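Local atomic coordinates of transcription elongation factor SPT6 (Candida glabrata, PDB entry 3PJP), a protein that probably acts as a histone H3-H4 chaperone during transcription elongation and binds the phosphorylated RNA polymerase II C-terminal repeat domain through its tandem SH2 domain. Residues E63-N68 / G73-V78; E79-H84 / L166-F171; N140-N143 / F147-I150. One frame throughout, in Å; residues are numbered along the deposited sequence.

Contact 1 of 3, residues E63-N68 / G73-V78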
ATOM      1  N   GLU A  63     -11.331 -17.593   2.777  1.00 17.99           N
ATOM      2  CA  GLU A  63     -11.440 -18.607   3.827  1.00 19.92           C
ATOM      3  C   GLU A  63     -11.083 -19.988   3.317  1.00 20.76           C
ATOM      4  O   GLU A  63     -11.395 -20.341   2.184  1.00 22.52           O
ATOM      5  CB  GLU A  63     -12.861 -18.667   4.361  1.00 18.76           C
ATOM      6  CG  GLU A  63     -13.354 -17.414   4.999  1.00 21.48           C
ATOM      7  CD  GLU A  63     -14.778 -17.591   5.467  1.00 24.13           C
ATOM      8  OE1 GLU A  63     -15.681 -17.483   4.620  1.00 27.79           O
ATOM      9  OE2 GLU A  63     -14.986 -17.871   6.665  1.00 24.03           O
ATOM     10  N   LEU A  64     -10.436 -20.771   4.173  1.00 16.94           N
ATOM     11  CA  LEU A  64     -10.242 -22.190   3.932  1.00 24.31           C
ATOM     12  C   LEU A  64     -10.705 -22.959   5.157  1.00 17.28           C
ATOM     13  O   LEU A  64     -10.812 -22.404   6.252  1.00 18.57           O
ATOM     14  CB  LEU A  64      -8.768 -22.512   3.695  1.00 24.22           C
ATOM     15  CG  LEU A  64      -7.965 -21.635   2.735  1.00 21.07           C
ATOM     16  CD1 LEU A  64      -6.526 -22.097   2.740  1.00 22.20           C
ATOM     17  CD2 LEU A  64      -8.553 -21.664   1.328  1.00 22.62           C
ATOM     18  N   GLU A  65     -10.950 -24.253   4.971  1.00 19.39           N
ATOM     19  CA  GLU A  65     -11.317 -25.135   6.073  1.00 17.16           C
ATOM     20  C   GLU A  65     -12.534 -24.633   6.854  1.00 18.95           C
ATOM     21  O   GLU A  65     -12.524 -24.564   8.084  1.00 19.00           O
ATOM     22  CB  GLU A  65     -10.117 -25.363   6.999  1.00 17.13           C
ATOM     23  CG  GLU A  65      -8.874 -25.827   6.234  1.00 20.38           C
ATOM     24  CD  GLU A  65      -7.722 -26.211   7.150  1.00 27.48           C
ATOM     25  OE1 GLU A  65      -7.822 -26.004   8.370  1.00 22.49           O
ATOM     26  OE2 GLU A  65      -6.709 -26.729   6.641  1.00 37.45           O
ATOM     27  N   LYS A  66     -13.571 -24.255   6.112  1.00 20.99           N
ATOM     28  CA  LYS A  66     -14.877 -23.981   6.694  1.00 20.37           C
ATOM     29  C   LYS A  66     -15.593 -25.313   6.914  1.00 21.33           C
ATOM     30  O   LYS A  66     -15.533 -26.196   6.063  1.00 23.55           O
ATOM     31  CB  LYS A  66     -15.690 -23.111   5.737  1.00 22.58           C
ATOM     32  CG  LYS A  66     -15.038 -21.778   5.376  1.00 20.98           C
ATOM     33  CD  LYS A  66     -15.593 -21.202   4.060  1.00 23.45           C
ATOM     34  CE  LYS A  66     -17.097 -20.944   4.109  1.00 29.24           C
ATOM     35  NZ  LYS A  66     -17.429 -19.786   4.976  1.00 25.38           N
ATOM     36  N   GLU A  67     -16.262 -25.463   8.053  1.00 20.69           N
ATOM     37  CA  GLU A  67     -17.007 -26.695   8.336  1.00 24.15           C
ATOM     38  C   GLU A  67     -18.213 -26.843   7.415  1.00 24.28           C
ATOM     39  O   GLU A  67     -18.604 -27.950   7.055  1.00 23.35           O
ATOM     40  CB  GLU A  67     -17.463 -26.755   9.796  1.00 21.51           C
ATOM     41  CG  GLU A  67     -18.240 -28.041  10.127  1.00 23.92           C
ATOM     42  CD  GLU A  67     -18.535 -28.210  11.606  1.00 42.39           C
ATOM     43  OE1 GLU A  67     -18.292 -27.256  12.379  1.00 49.21           O
ATOM     44  OE2 GLU A  67     -19.014 -29.300  11.992  1.00 43.82           O
ATOM     45  N   ASN A  68     -18.789 -25.710   7.029  1.00 21.68           N
ATOM     46  CA  ASN A  68     -19.945 -25.672   6.151  1.00 19.99           C
ATOM     47  C   ASN A  68     -19.986 -24.278   5.539  1.00 19.07           C
ATOM     48  O   ASN A  68     -19.222 -23.403   5.966  1.00 20.44           O
ATOM     49  CB  ASN A  68     -21.233 -25.995   6.925  1.00 20.85           C
ATOM     50  CG  ASN A  68     -21.356 -25.199   8.206  1.00 23.94           C
ATOM     51  OD1 ASN A  68     -21.556 -23.986   8.171  1.00 27.29           O
ATOM     52  ND2 ASN A  68     -21.242 -25.873   9.337  1.00 29.75           N
ATOM     53  N   GLY A  73     -14.032 -19.920   8.341  1.00 21.78           N
ATOM     54  CA  GLY A  73     -12.887 -20.763   8.036  1.00 19.72           C
ATOM     55  C   GLY A  73     -11.878 -20.828   9.169  1.00 22.58           C
ATOM     56  O   GLY A  73     -11.660 -19.838   9.875  1.00 20.89           O
ATOM     57  N   LYS A  74     -11.275 -22.003   9.349  1.00 19.60           N
ATOM     58  CA  LYS A  74     -10.214 -22.195  10.339  1.00 23.95           C
ATOM     59  C   LYS A  74      -8.906 -21.518   9.920  1.00 18.90           C
ATOM     60  O   LYS A  74      -8.026 -21.273  10.763  1.00 18.34           O
ATOM     61  CB  LYS A  74      -9.939 -23.688  10.564  1.00 27.83           C
ATOM     62  CG  LYS A  74     -10.959 -24.430  11.420  1.00 41.04           C
ATOM     63  CD  LYS A  74     -10.485 -25.860  11.654  1.00 45.93           C
ATOM     64  CE  LYS A  74     -11.625 -26.788  12.022  1.00 45.24           C
ATOM     65  NZ  LYS A  74     -11.363 -28.170  11.535  1.00 44.29           N
ATOM     66  N   VAL A  75      -8.777 -21.241   8.622  1.00 19.62           N
ATOM     67  CA  VAL A  75      -7.584 -20.610   8.056  1.00 16.54           C
ATOM     68  C   VAL A  75      -8.064 -19.476   7.167  1.00 16.91           C
ATOM     69  O   VAL A  75      -8.970 -19.673   6.367  1.00 20.60           O
ATOM     70  CB  VAL A  75      -6.755 -21.614   7.211  1.00 17.32           C
ATOM     71  CG1 VAL A  75      -5.562 -20.934   6.531  1.00 16.77           C
ATOM     72  CG2 VAL A  75      -6.241 -22.754   8.087  1.00 19.18           C
ATOM     73  N   LEU A  76      -7.474 -18.293   7.333  1.00 15.12           N
ATOM     74  CA  LEU A  76      -7.824 -17.130   6.525  1.00 16.31           C
ATOM     75  C   LEU A  76      -6.613 -16.654   5.757  1.00 16.45           C
ATOM     76  O   LEU A  76      -5.542 -16.502   6.326  1.00 18.17           O
ATOM     77  CB  LEU A  76      -8.314 -16.000   7.426  1.00 18.73           C
ATOM     78  CG  LEU A  76      -9.453 -16.321   8.400  1.00 18.01           C
ATOM     79  CD1 LEU A  76      -9.708 -15.111   9.281  1.00 20.13           C
ATOM     80  CD2 LEU A  76     -10.728 -16.763   7.683  1.00 19.89           C
ATOM     81  N   VAL A  77      -6.803 -16.391   4.470  1.00 13.60           N
ATOM     82  CA  VAL A  77      -5.677 -16.035   3.601  1.00 12.82           C
ATOM     83  C   VAL A  77      -5.785 -14.590   3.131  1.00 16.48           C
ATOM     84  O   VAL A  77      -6.823 -14.173   2.614  1.00 18.95           O
ATOM     85  CB  VAL A  77      -5.607 -16.956   2.379  1.00 19.67           C
ATOM     86  CG1 VAL A  77      -4.346 -16.649   1.557  1.00 16.68           C
ATOM     87  CG2 VAL A  77      -5.591 -18.405   2.822  1.00 21.42           C
ATOM     88  N   VAL A  78      -4.724 -13.816   3.350  1.00 13.46           N
ATOM     89  CA  VAL A  78      -4.657 -12.458   2.831  1.00 13.45           C
ATOM     90  C   VAL A  78      -3.365 -12.300   2.044  1.00 14.61           C
ATOM     91  O   VAL A  78      -2.282 -12.525   2.575  1.00 15.97           O
ATOM     92  CB  VAL A  78      -4.668 -11.397   3.937  1.00 18.28           C
ATOM     93  CG1 VAL A  78      -4.771 -10.002   3.313  1.00 18.33           C
ATOM     94  CG2 VAL A  78      -5.839 -11.623   4.874  1.00 19.67           C
TER
HETATM   95  O   HOH W   1      -8.478 -28.559   9.848  1.00 45.57           O
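A classic beta bulge lies in the hairpin of strands 55-64 and 75-78, where K74 and V75 both face L64. The backbone N of L64 donates to V75 O at 2.9 Å. The return bond, from V75 N to L64 O, is weak at 3.3 Å. One residue further, K74 N donates to E65 O at 3.1 Å, from above the carbonyl plane. A side chain ties in the start of 73-78. E63 has CG anti to its own carbonyl carbon (chi1 -62°), and its chain extends toward G73. The bond from G73 N to E63 OE2 is 2.8 Å long and nearly straight (167°), although the N-H comes from above the carboxylate plane. E63 OE1 forms a salt bridge with K66 NZ at 2.9 Å, and OE2 makes another with R6. Both oxygens are therefore gripped, and the two positive partners probably stabilise the charged carboxylate. K66 NZ also donates to the backbone oxygens of D42, P69 and A71. On the same sheet face, E63 CG runs alongside L76 CD2. On the opposite face L64 CD1 packs 3.8 Å from V77 CG2 and 4.1 Å from V75 CG1. At the bulge, the E65 and K74 side chains cross at about a right angle. L76 turns to L86 and I89 of helix 86-105, while R82 of strand 81-83 lies against L64, V75 and V77.

Contact 2 of 3, residues E79-H84 / L166-F171; sequences EGQRYH and LTHTGF. With ACT (acetate ion), chain D.
H168 brings its imidazole up to the hydroxyl end of Y83, with H168 CD2 and NE2 each 3.5 Å from Y83 OH. The two side chains come from opposite directions, and the hydroxyl meets the ring obliquely. Q81 CB sits close by, 4.0 Å from H168 NE2. No direct hydrogen bond crosses the contact, so water does much of the polar joining. One water donates to Q81 OE1 at 2.7 Å and lies 2.8 Å from H168 NE2. A second water, between E79 and H168, accepts from H168 N, but its very short side-chain distances are doubtful. The polar end of E79 has firmer partners in Y93 and K97. The Q81 amide is fixed by a straight bond from NE2 to a lone pair of R82 O at 3.0 Å. H168 is presented by an ST turn, in which T169 N donates to T167 OG1. T169 CG2 lies over one face of the imidazole, toward its rim. Away from H168, R82 NE and NH2 hold an acetate, probably from crystallisation, in two nearly straight bonds. The contact joins strand 81-83 of the first SH2 sheet to the loop between strands 159-166 and 171-173 of the second. Y93 of helix 86-105 touches Y83 and meets the H168 ring with planes about 40° apart.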
ATOM      1  N   GLU A  79      -3.508 -11.918   0.779  1.00 15.10           N
ATOM      2  CA  GLU A  79      -2.365 -11.732  -0.114  1.00 20.67           C
ATOM      3  C   GLU A  79      -1.323 -12.833   0.016  1.00 22.14           C
ATOM      4  O   GLU A  79      -0.127 -12.567   0.197  1.00 23.79           O
ATOM      5  CB  GLU A  79      -1.745 -10.353   0.112  1.00 26.84           C
ATOM      6  CG  GLU A  79      -2.751  -9.231  -0.072  1.00 37.86           C
ATOM      7  CD  GLU A  79      -2.105  -7.875  -0.228  1.00 50.20           C
ATOM      8  OE1 GLU A  79      -0.888  -7.818  -0.508  1.00 55.04           O
ATOM      9  OE2 GLU A  79      -2.821  -6.864  -0.078  1.00 54.74           O
ATOM     10  N   GLY A  80      -1.784 -14.078  -0.056  1.00 20.64           N
ATOM     11  CA  GLY A  80      -0.879 -15.210  -0.122  1.00 19.79           C
ATOM     12  C   GLY A  80      -0.405 -15.713   1.227  1.00 25.55           C
ATOM     13  O   GLY A  80       0.245 -16.753   1.313  1.00 30.37           O
ATOM     14  N   GLN A  81      -0.738 -14.986   2.285  1.00 17.67           N
ATOM     15  CA  GLN A  81      -0.314 -15.373   3.620  1.00 14.68           C
ATOM     16  C   GLN A  81      -1.448 -15.989   4.440  1.00 14.95           C
ATOM     17  O   GLN A  81      -2.552 -15.435   4.512  1.00 15.34           O
ATOM     18  CB  GLN A  81       0.263 -14.175   4.372  1.00 18.93           C
ATOM     19  CG  GLN A  81       0.683 -14.528   5.780  1.00 19.15           C
ATOM     20  CD  GLN A  81       1.772 -15.573   5.781  1.00 24.84           C
ATOM     21  OE1 GLN A  81       2.786 -15.415   5.104  1.00 24.61           O
ATOM     22  NE2 GLN A  81       1.565 -16.659   6.524  1.00 25.27           N
ATOM     23  N   ARG A  82      -1.165 -17.116   5.099  1.00 15.23           N
ATOM     24  CA  ARG A  82      -2.163 -17.725   5.978  1.00 18.53           C
ATOM     25  C   ARG A  82      -2.143 -17.210   7.411  1.00 16.78           C
ATOM     26  O   ARG A  82      -1.083 -16.978   8.003  1.00 18.37           O
ATOM     27  CB  ARG A  82      -2.045 -19.252   5.978  1.00 17.93           C
ATOM     28  CG  ARG A  82      -2.473 -19.848   4.663  1.00 24.75           C
ATOM     29  CD  ARG A  82      -1.641 -21.056   4.313  1.00 31.24           C
ATOM     30  NE  ARG A  82      -2.289 -22.286   4.728  1.00 39.74           N
ATOM     31  CZ  ARG A  82      -2.948 -23.095   3.906  1.00 43.98           C
ATOM     32  NH1 ARG A  82      -3.042 -22.806   2.611  1.00 37.00           N
ATOM     33  NH2 ARG A  82      -3.507 -24.199   4.382  1.00 42.87           N
ATOM     34  N   TYR A  83      -3.346 -17.057   7.963  1.00 15.36           N
ATOM     35  CA  TYR A  83      -3.540 -16.629   9.340  1.00 18.12           C
ATOM     36  C   TYR A  83      -4.608 -17.505   9.995  1.00 19.49           C
ATOM     37  O   TYR A  83      -5.410 -18.127   9.303  1.00 18.26           O
ATOM     38  CB  TYR A  83      -4.007 -15.176   9.397  1.00 17.88           C
ATOM     39  CG  TYR A  83      -3.081 -14.204   8.702  1.00 13.57           C
ATOM     40  CD1 TYR A  83      -2.076 -13.552   9.400  1.00 15.23           C
ATOM     41  CD2 TYR A  83      -3.223 -13.930   7.352  1.00 16.20           C
ATOM     42  CE1 TYR A  83      -1.222 -12.660   8.772  1.00 18.77           C
ATOM     43  CE2 TYR A  83      -2.381 -13.037   6.716  1.00 21.11           C
ATOM     44  CZ  TYR A  83      -1.387 -12.404   7.432  1.00 19.87           C
ATOM     45  OH  TYR A  83      -0.549 -11.519   6.795  1.00 20.35           O
ATOM     46  N   HIS A  84      -4.620 -17.539  11.326  1.00 18.79           N
ATOM     47  CA  HIS A  84      -5.589 -18.340  12.067  1.00 18.92           C
ATOM     48  C   HIS A  84      -6.950 -17.682  12.219  1.00 21.97           C
ATOM     49  O   HIS A  84      -7.980 -18.364  12.264  1.00 19.68           O
ATOM     50  CB  HIS A  84      -5.062 -18.647  13.469  1.00 12.60           C
ATOM     51  CG  HIS A  84      -3.786 -19.418  13.477  1.00 14.85           C
ATOM     52  ND1 HIS A  84      -3.691 -20.704  12.994  1.00 19.44           N
ATOM     53  CD2 HIS A  84      -2.549 -19.084  13.914  1.00 17.26           C
ATOM     54  CE1 HIS A  84      -2.445 -21.129  13.127  1.00 19.46           C
ATOM     55  NE2 HIS A  84      -1.734 -20.166  13.688  1.00 19.54           N
ATOM     56  N   LEU A 166       2.591  -0.803  -1.614  1.00 12.92           N
ATOM     57  CA  LEU A 166       2.629  -1.033  -0.170  1.00 11.90           C
ATOM     58  C   LEU A 166       2.119  -2.437   0.099  1.00 13.00           C
ATOM     59  O   LEU A 166       1.008  -2.778  -0.302  1.00 17.72           O
ATOM     60  CB  LEU A 166       1.705  -0.022   0.522  1.00 12.38           C
ATOM     61  CG  LEU A 166       1.538  -0.224   2.030  1.00 15.85           C
ATOM     62  CD1 LEU A 166       2.855   0.019   2.737  1.00 23.20           C
ATOM     63  CD2 LEU A 166       0.437   0.708   2.593  1.00 17.15           C
ATOM     64  N   THR A 167       2.925  -3.262   0.764  1.00 16.34           N
ATOM     65  CA  THR A 167       2.444  -4.571   1.213  1.00 16.47           C
ATOM     66  C   THR A 167       2.559  -4.676   2.727  1.00 16.92           C
ATOM     67  O   THR A 167       3.050  -3.764   3.388  1.00 16.99           O
ATOM     68  CB  THR A 167       3.217  -5.737   0.577  1.00 21.94           C
ATOM     69  OG1 THR A 167       4.498  -5.848   1.206  1.00 18.60           O
ATOM     70  CG2 THR A 167       3.380  -5.525  -0.937  1.00 21.56           C
ATOM     71  N   HIS A 168       2.086  -5.783   3.285  1.00 19.40           N
ATOM     72  CA  HIS A 168       2.188  -5.966   4.728  1.00 20.97           C
ATOM     73  C   HIS A 168       3.608  -6.292   5.186  1.00 23.25           C
ATOM     74  O   HIS A 168       3.903  -6.249   6.376  1.00 24.31           O
ATOM     75  CB  HIS A 168       1.186  -7.017   5.236  1.00 20.79           C
ATOM     76  CG  HIS A 168       1.483  -8.423   4.800  1.00 19.76           C
ATOM     77  ND1 HIS A 168       1.206  -8.888   3.533  1.00 27.04           N
ATOM     78  CD2 HIS A 168       1.990  -9.477   5.483  1.00 21.46           C
ATOM     79  CE1 HIS A 168       1.548 -10.162   3.447  1.00 29.66           C
ATOM     80  NE2 HIS A 168       2.021 -10.545   4.619  1.00 22.64           N
ATOM     81  N   THR A 169       4.495  -6.588   4.237  1.00 26.59           N
ATOM     82  CA  THR A 169       5.879  -6.916   4.573  1.00 28.35           C
ATOM     83  C   THR A 169       6.861  -5.827   4.154  1.00 23.31           C
ATOM     84  O   THR A 169       8.016  -5.843   4.566  1.00 23.68           O
ATOM     85  CB  THR A 169       6.324  -8.271   3.978  1.00 18.56           C
ATOM     86  OG1 THR A 169       6.257  -8.232   2.550  1.00 24.33           O
ATOM     87  CG2 THR A 169       5.433  -9.402   4.496  1.00 31.43           C
ATOM     88  N   GLY A 170       6.408  -4.866   3.351  1.00 18.02           N
ATOM     89  CA  GLY A 170       7.311  -3.812   2.926  1.00 17.45           C
ATOM     90  C   GLY A 170       6.822  -3.110   1.678  1.00 20.03           C
ATOM     91  O   GLY A 170       5.617  -3.030   1.433  1.00 19.88           O
ATOM     92  N   PHE A 171       7.771  -2.636   0.880  1.00 15.45           N
ATOM     93  CA  PHE A 171       7.480  -1.836  -0.304  1.00 16.62           C
ATOM     94  C   PHE A 171       7.966  -2.579  -1.536  1.00 13.94           C
ATOM     95  O   PHE A 171       9.186  -2.792  -1.709  1.00 16.57           O
ATOM     96  CB  PHE A 171       8.174  -0.476  -0.189  1.00 15.52           C
ATOM     97  CG  PHE A 171       7.938   0.202   1.120  1.00 14.33           C
ATOM     98  CD1 PHE A 171       6.783   0.949   1.324  1.00 14.22           C
ATOM     99  CD2 PHE A 171       8.848   0.080   2.159  1.00 14.11           C
ATOM    100  CE1 PHE A 171       6.548   1.568   2.542  1.00 17.37           C
ATOM    101  CE2 PHE A 171       8.635   0.695   3.377  1.00 17.91           C
ATOM    102  CZ  PHE A 171       7.473   1.447   3.574  1.00 17.33           C
TER
HETATM  103  C   ACT D1446      -2.549 -23.781   7.823  1.00 41.44           C
HETATM  104  O   ACT D1446      -2.258 -22.687   7.301  1.00 50.65           O
HETATM  105  OXT ACT D1446      -3.359 -24.472   7.171  1.00 46.58           O
HETATM  106  CH3 ACT D1446      -1.967 -24.240   9.130  1.00 35.41           C
HETATM  107  O   HOH W   2       0.412  -7.648   1.544  1.00 26.81           O
HETATM  108  O   HOH W   3       3.557 -12.892   4.544  1.00 32.25           O

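Contact 3 of 3, residues N140-N143 / F147-I150; sequences NYEN and FYLI
The side-chain amide of N140 stacks on the Y148 ring, with the two planes 22° apart. Its CG is 3.5 Å from Y148 CZ, and its ND2 is 3.4 Å from Y148 CE1. N140 CB lies over the same ring, 4.2 Å from the ring centroid, in a CH-pi contact. The N140 torsion sets this up: CG is anti to the backbone N (chi1 -172°), which lays the amide across the hydroxyl end of the tyrosine. The Y148 side chain crosses that of N140 at about a right angle. Its hydroxyl also comes near E142, whose chain bends at chi2 and brings OE2 to 3.7 Å from Y148 OH. The carboxylate is nearly coplanar with the ring. These residues belong to the hairpin of strands 134-139 and 146-152 in the second SH2 sheet, and 140-143 lies in their connection. N140 OD1 collects the loop donors. N143 ND2 gives N140 OD1 a straight bond (179°) at 3.0 Å, tilted from the carbonyl plane. The backbone N atoms of E142 and N143 add weak bonds to the same oxygen; the one from E142 resembles an Asx turn. With OD1 held on the loop side, the amide nitrogen is turned to a water. That water accepts from N140 ND2 at 2.9 Å and donates to F147 O at 2.9 Å. F147 itself points away from the loop, and its ring packs on L101 and L104 of helix 86-105.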
ATOM      1  N   ASN A 140      -0.197   7.447  -4.938  1.00 15.66           N
ATOM      2  CA  ASN A 140      -0.995   7.184  -6.129  1.00 15.39           C
ATOM      3  C   ASN A 140      -2.460   7.218  -5.722  1.00 18.15           C
ATOM      4  O   ASN A 140      -2.981   6.268  -5.143  1.00 17.69           O
ATOM      5  CB  ASN A 140      -0.630   5.819  -6.725  1.00 19.85           C
ATOM      6  CG  ASN A 140      -1.280   5.568  -8.090  1.00 17.38           C
ATOM      7  OD1 ASN A 140      -2.403   6.022  -8.361  1.00 18.79           O
ATOM      8  ND2 ASN A 140      -0.575   4.846  -8.955  1.00 18.43           N
ATOM      9  N   TYR A 141      -3.129   8.320  -6.033  1.00 19.34           N
ATOM     10  CA  TYR A 141      -4.475   8.517  -5.521  1.00 17.32           C
ATOM     11  C   TYR A 141      -5.529   7.729  -6.285  1.00 17.98           C
ATOM     12  O   TYR A 141      -6.644   7.543  -5.802  1.00 25.66           O
ATOM     13  CB  TYR A 141      -4.825  10.007  -5.473  1.00 19.80           C
ATOM     14  CG  TYR A 141      -4.007  10.783  -4.463  1.00 25.04           C
ATOM     15  CD1 TYR A 141      -2.870  11.480  -4.848  1.00 28.07           C
ATOM     16  CD2 TYR A 141      -4.362  10.803  -3.120  1.00 34.36           C
ATOM     17  CE1 TYR A 141      -2.114  12.184  -3.928  1.00 33.83           C
ATOM     18  CE2 TYR A 141      -3.613  11.501  -2.190  1.00 36.21           C
ATOM     19  CZ  TYR A 141      -2.489  12.189  -2.598  1.00 39.89           C
ATOM     20  OH  TYR A 141      -1.734  12.888  -1.678  1.00 42.45           O
ATOM     21  N   GLU A 142      -5.189   7.258  -7.476  1.00 21.76           N
ATOM     22  CA  GLU A 142      -6.155   6.511  -8.272  1.00 26.02           C
ATOM     23  C   GLU A 142      -6.039   5.003  -8.088  1.00 26.45           C
ATOM     24  O   GLU A 142      -6.921   4.249  -8.494  1.00 26.32           O
ATOM     25  CB  GLU A 142      -6.038   6.888  -9.751  1.00 28.91           C
ATOM     26  CG  GLU A 142      -6.493   8.319 -10.053  1.00 39.75           C
ATOM     27  CD  GLU A 142      -5.479   9.358  -9.609  1.00 42.59           C
ATOM     28  OE1 GLU A 142      -5.882  10.494  -9.270  1.00 41.00           O
ATOM     29  OE2 GLU A 142      -4.273   9.035  -9.609  1.00 38.00           O
ATOM     30  N   ASN A 143      -4.946   4.563  -7.476  1.00 21.69           N
ATOM     31  CA  ASN A 143      -4.745   3.149  -7.225  1.00 20.28           C
ATOM     32  C   ASN A 143      -4.307   2.996  -5.784  1.00 20.62           C
ATOM     33  O   ASN A 143      -3.113   2.919  -5.506  1.00 17.80           O
ATOM     34  CB  ASN A 143      -3.682   2.584  -8.164  1.00 20.82           C
ATOM     35  CG  ASN A 143      -4.022   2.821  -9.618  1.00 27.86           C
ATOM     36  OD1 ASN A 143      -4.564   1.948 -10.291  1.00 28.48           O
ATOM     37  ND2 ASN A 143      -3.742   4.022 -10.096  1.00 26.52           N
ATOM     38  N   PHE A 147       2.403   3.877  -4.582  1.00 14.10           N
ATOM     39  CA  PHE A 147       3.141   5.115  -4.523  1.00 13.99           C
ATOM     40  C   PHE A 147       3.814   5.308  -5.881  1.00 15.98           C
ATOM     41  O   PHE A 147       4.143   4.331  -6.580  1.00 13.20           O
ATOM     42  CB  PHE A 147       4.233   5.042  -3.458  1.00 16.83           C
ATOM     43  CG  PHE A 147       3.708   5.003  -2.057  1.00 23.94           C
ATOM     44  CD1 PHE A 147       3.616   6.166  -1.311  1.00 22.76           C
ATOM     45  CD2 PHE A 147       3.311   3.810  -1.490  1.00 33.71           C
ATOM     46  CE1 PHE A 147       3.130   6.140  -0.012  1.00 23.81           C
ATOM     47  CE2 PHE A 147       2.824   3.774  -0.190  1.00 35.11           C
ATOM     48  CZ  PHE A 147       2.734   4.946   0.543  1.00 22.33           C
ATOM     49  N   TYR A 148       4.025   6.564  -6.253  1.00 13.55           N
ATOM     50  CA  TYR A 148       4.931   6.852  -7.355  1.00 15.31           C
ATOM     51  C   TYR A 148       6.345   7.038  -6.826  1.00 16.60           C
ATOM     52  O   TYR A 148       6.542   7.520  -5.709  1.00 18.49           O
ATOM     53  CB  TYR A 148       4.527   8.118  -8.105  1.00 15.66           C
ATOM     54  CG  TYR A 148       3.138   8.104  -8.661  1.00 16.94           C
ATOM     55  CD1 TYR A 148       2.787   7.250  -9.698  1.00 17.13           C
ATOM     56  CD2 TYR A 148       2.174   8.964  -8.157  1.00 17.52           C
ATOM     57  CE1 TYR A 148       1.500   7.255 -10.216  1.00 20.25           C
ATOM     58  CE2 TYR A 148       0.891   8.975  -8.658  1.00 21.32           C
ATOM     59  CZ  TYR A 148       0.555   8.124  -9.687  1.00 22.81           C
ATOM     60  OH  TYR A 148      -0.737   8.162 -10.179  1.00 22.12           O
ATOM     61  N   LEU A 149       7.321   6.626  -7.627  1.00 13.29           N
ATOM     62  CA  LEU A 149       8.720   6.941  -7.403  1.00 14.72           C
ATOM     63  C   LEU A 149       9.159   7.701  -8.645  1.00 14.80           C
ATOM     64  O   LEU A 149       9.301   7.118  -9.713  1.00 16.48           O
ATOM     65  CB  LEU A 149       9.530   5.656  -7.245  1.00 17.23           C
ATOM     66  CG  LEU A 149      11.063   5.676  -7.301  1.00 19.69           C
ATOM     67  CD1 LEU A 149      11.680   6.841  -6.538  1.00 22.97           C
ATOM     68  CD2 LEU A 149      11.591   4.359  -6.759  1.00 23.06           C
ATOM     69  N   ILE A 150       9.332   9.010  -8.499  1.00 12.94           N
ATOM     70  CA  ILE A 150       9.575   9.897  -9.639  1.00 12.08           C
ATOM     71  C   ILE A 150      10.986  10.454  -9.487  1.00 15.22           C
ATOM     72  O   ILE A 150      11.355  10.940  -8.414  1.00 16.85           O
ATOM     73  CB  ILE A 150       8.557  11.041  -9.672  1.00 14.11           C
ATOM     74  CG1 ILE A 150       7.135  10.488  -9.484  1.00 20.37           C
ATOM     75  CG2 ILE A 150       8.679  11.845 -10.976  1.00 14.99           C
ATOM     76  CD1 ILE A 150       6.050  11.539  -9.487  1.00 23.42           C
TER
HETATM   77  O   HOH W   4       2.066   3.720  -8.509  1.00 15.28           O

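In the fold
Contacts 1 and 3 each lie within one beta hairpin, in the first and second SH2 sheets respectively. Contact 2 instead reaches between the two halves. Contact 3 is buried and rests on an amide-ring stack. Contact 1 is partly buried and lies far from the chain centre, with backbone pairing, charged side chains and some apolar packing. Contact 2 is also partly buried, but relies on bridging water and a small side-chain contact. Contact 1 and residues 79-84 of contact 2 lie in the same sheet: L76 O takes a probable hydrogen bond from Y83 N. Contact 3 is nested within the chain loop that contact 2 closes, and F147 packs on L166. Contacts 1 and 3 do not touch; their centres are about 33 Å apart.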